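PDB 3H34: cytochrome c7 from Geobacter sulfurreducens, which carries several covalently attached c-type hemes and probably transfers electrons during the Fe(III) respiration of this bacterium. Local coordinates for residues Ile4-Pro7 and Ala12-Phe15. Numbering follows the deposited sequence.
With HEM (protoporphyrin IX containing Fe), chain B.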
loop_
_atom_site.group_PDB
_atom_site.type_symbol
_atom_site.label_atom_id
_atom_site.label_comp_id
_atom_site.label_asym_id
_atom_site.label_seq_id
_atom_site.Cartn_x
_atom_site.Cartn_y
_atom_site.Cartn_z
ATOM N N ILE A 4 -4.308 -5.937 -6.062
ATOM C CA ILE A 4 -5.397 -4.991 -5.895
ATOM C C ILE A 4 -5.114 -3.708 -6.656
ATOM O O ILE A 4 -4.010 -3.163 -6.589
ATOM C CB ILE A 4 -5.598 -4.660 -4.401
ATOM C CG1 ILE A 4 -5.875 -5.949 -3.621
ATOM C CG2 ILE A 4 -6.740 -3.670 -4.230
ATOM C CD1 ILE A 4 -5.886 -5.771 -2.115
ATOM N N LEU A 5 -6.113 -3.234 -7.391
ATOM C CA LEU A 5 -5.969 -2.007 -8.157
ATOM C C LEU A 5 -6.681 -0.873 -7.432
ATOM O O LEU A 5 -7.845 -1.004 -7.046
ATOM C CB LEU A 5 -6.564 -2.177 -9.554
ATOM C CG LEU A 5 -6.028 -3.334 -10.403
ATOM C CD1 LEU A 5 -6.722 -3.319 -11.757
ATOM C CD2 LEU A 5 -4.525 -3.212 -10.576
ATOM N N PHE A 6 -5.968 0.232 -7.237
ATOM C CA PHE A 6 -6.529 1.399 -6.569
ATOM C C PHE A 6 -6.684 2.577 -7.523
ATOM O O PHE A 6 -5.700 3.234 -7.879
ATOM C CB PHE A 6 -5.639 1.844 -5.405
ATOM C CG PHE A 6 -5.539 0.846 -4.291
ATOM C CD1 PHE A 6 -6.677 0.419 -3.614
ATOM C CD2 PHE A 6 -4.301 0.344 -3.909
ATOM C CE1 PHE A 6 -6.582 -0.497 -2.565
ATOM C CE2 PHE A 6 -4.195 -0.571 -2.864
ATOM C CZ PHE A 6 -5.339 -0.993 -2.190
ATOM N N PRO A 7 -7.919 2.851 -7.968
ATOM C CA PRO A 7 -8.147 3.978 -8.879
ATOM C C PRO A 7 -7.760 5.252 -8.125
ATOM O O PRO A 7 -7.950 5.330 -6.912
ATOM C CB PRO A 7 -9.649 3.904 -9.145
ATOM C CG PRO A 7 -9.943 2.441 -9.018
ATOM C CD PRO A 7 -9.150 2.059 -7.794
ATOM N N ALA A 12 -3.714 5.498 -11.219
ATOM C CA ALA A 12 -4.006 4.225 -10.564
ATOM C C ALA A 12 -2.771 3.609 -9.919
ATOM O O ALA A 12 -1.659 3.726 -10.432
ATOM C CB ALA A 12 -4.609 3.245 -11.567
ATOM N N VAL A 13 -2.979 2.954 -8.782
ATOM C CA VAL A 13 -1.894 2.303 -8.060
ATOM C C VAL A 13 -2.092 0.796 -8.115
ATOM O O VAL A 13 -3.174 0.297 -7.807
ATOM C CB VAL A 13 -1.868 2.740 -6.580
ATOM C CG1 VAL A 13 -0.792 1.969 -5.819
ATOM C CG2 VAL A 13 -1.622 4.236 -6.482
ATOM N N THR A 14 -1.055 0.071 -8.521
ATOM C CA THR A 14 -1.138 -1.384 -8.584
ATOM C C THR A 14 -0.454 -1.925 -7.342
ATOM O O THR A 14 0.755 -1.752 -7.161
ATOM C CB THR A 14 -0.447 -1.931 -9.843
ATOM O OG1 THR A 14 -1.127 -1.437 -11.003
ATOM C CG2 THR A 14 -0.485 -3.453 -9.852
ATOM N N PHE A 15 -1.236 -2.582 -6.491
ATOM C CA PHE A 15 -0.734 -3.110 -5.229
ATOM C C PHE A 15 -0.612 -4.629 -5.170
ATOM O O PHE A 15 -1.607 -5.358 -5.225
ATOM C CB PHE A 15 -1.630 -2.596 -4.092
ATOM C CG PHE A 15 -1.279 -3.136 -2.733
ATOM C CD1 PHE A 15 0.019 -3.058 -2.241
ATOM C CD2 PHE A 15 -2.260 -3.707 -1.934
ATOM C CE1 PHE A 15 0.329 -3.540 -0.965
ATOM C CE2 PHE A 15 -1.961 -4.189 -0.663
ATOM C CZ PHE A 15 -0.664 -4.106 -0.179
HETATM C CHA HEM B . -7.221 -6.021 1.656
HETATM C CHB HEM B . -6.278 -9.989 4.268
HETATM C CHC HEM B . -1.651 -8.557 4.739
HETATM C CHD HEM B . -2.839 -4.280 2.817
HETATM C C1A HEM B . -7.319 -7.268 2.255
HETATM C C2A HEM B . -8.549 -8.030 2.311
HETATM C C3A HEM B . -8.285 -9.106 3.084
HETATM C C4A HEM B . -6.917 -9.022 3.507
HETATM C CMA HEM B . -9.267 -10.209 3.450
HETATM C CAA HEM B . -9.898 -7.645 1.714
HETATM C CBA HEM B . -10.071 -8.122 0.285
HETATM C CGA HEM B . -11.393 -7.686 -0.313
HETATM O O1A HEM B . -11.586 -6.468 -0.513
HETATM O O2A HEM B . -12.243 -8.563 -0.578
HETATM C C1B HEM B . -4.941 -9.903 4.648
HETATM C C2B HEM B . -4.283 -10.899 5.470
HETATM C C3B HEM B . -2.976 -10.526 5.569
HETATM C C4B HEM B . -2.839 -9.283 4.835
HETATM C CMB HEM B . -4.951 -12.106 6.136
HETATM C CAB HEM B . -1.879 -11.241 6.361
HETATM C CBB HEM B . -1.552 -12.647 5.870
HETATM C C1C HEM B . -1.570 -7.296 4.171
HETATM C C2C HEM B . -0.372 -6.469 4.244
HETATM C C3C HEM B . -0.708 -5.258 3.731
HETATM C C4C HEM B . -2.113 -5.337 3.361
HETATM C CMC HEM B . 0.964 -6.871 4.863
HETATM C CAC HEM B . 0.158 -3.991 3.679
HETATM C CBC HEM B . 1.542 -4.149 3.056
HETATM C C1D HEM B . -4.158 -4.391 2.384
HETATM C C2D HEM B . -4.843 -3.337 1.684
HETATM C C3D HEM B . -6.049 -3.832 1.316
HETATM C C4D HEM B . -6.103 -5.202 1.772
HETATM C CMD HEM B . -4.304 -1.924 1.425
HETATM C CAD HEM B . -7.166 -3.053 0.652
HETATM C CBD HEM B . -8.131 -2.488 1.690
HETATM C CGD HEM B . -9.250 -1.674 1.069
HETATM O O1D HEM B . -10.143 -1.227 1.816
HETATM O O2D HEM B . -9.239 -1.478 -0.163
HETATM N NA HEM B . -6.318 -7.877 3.016
HETATM N NB HEM B . -4.052 -8.881 4.294
HETATM N NC HEM B . -2.631 -6.599 3.607
HETATM N ND HEM B . -4.942 -5.547 2.445
HETATM FE FE HEM B . -4.473 -7.242 3.314
#
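Phe6 and Phe15 are neighbours that point the same way, from one face of a two-stranded antiparallel sheet toward the heme, where flat aromatic rings suit the porphyrin. Their planes are nearly parallel (25°) but offset, with ring centroids 6.0 Å apart, so there is little ring-on-ring stacking; the close touch is instead Phe6 CE2 against Phe15 CB at 3.5 Å. The first torsions explain the meeting: Phe15 carries CG anti to its own N (chi1 176°), whereas Phe6 has CG anti to its carbonyl carbon (chi1 -65°), which brings its ring diagonally past Val13 to Phe15. Beyond the strands, Phe15 CE2 reaches the meso carbon HEM CHD at 3.6 Å, and Phe6 meets the propionate arm at its ring edge, CE1 lying 3.7 Å from HEM O2D. Ile4 sends CD1 to the rim of the Phe15 ring and to HEM C4D, 3.9 Å away; a slim, apolar arm suits a spot that meets both. Were Phe6 an alanine, a gap would probably open between Phe15 CB and the heme propionate arm, and the Phe15 ring would be freer to shift. Beta-branched Val13 packs CB against Phe6 CB and reaches His68, an axial iron ligand, and two further hemes. On the other, more exposed face, where a threonine hydroxyl is tolerated, Leu5 CD2 packs against Thr14. Paired backbone bonds fix the alignment: Ile4 N to Phe15 O (2.9 Å) with Phe15 N to Ile4 O, and the matching pair between Phe6 and Val13. This is the N-terminal beta hairpin of a cytochrome c7, its apolar face lining heme pockets.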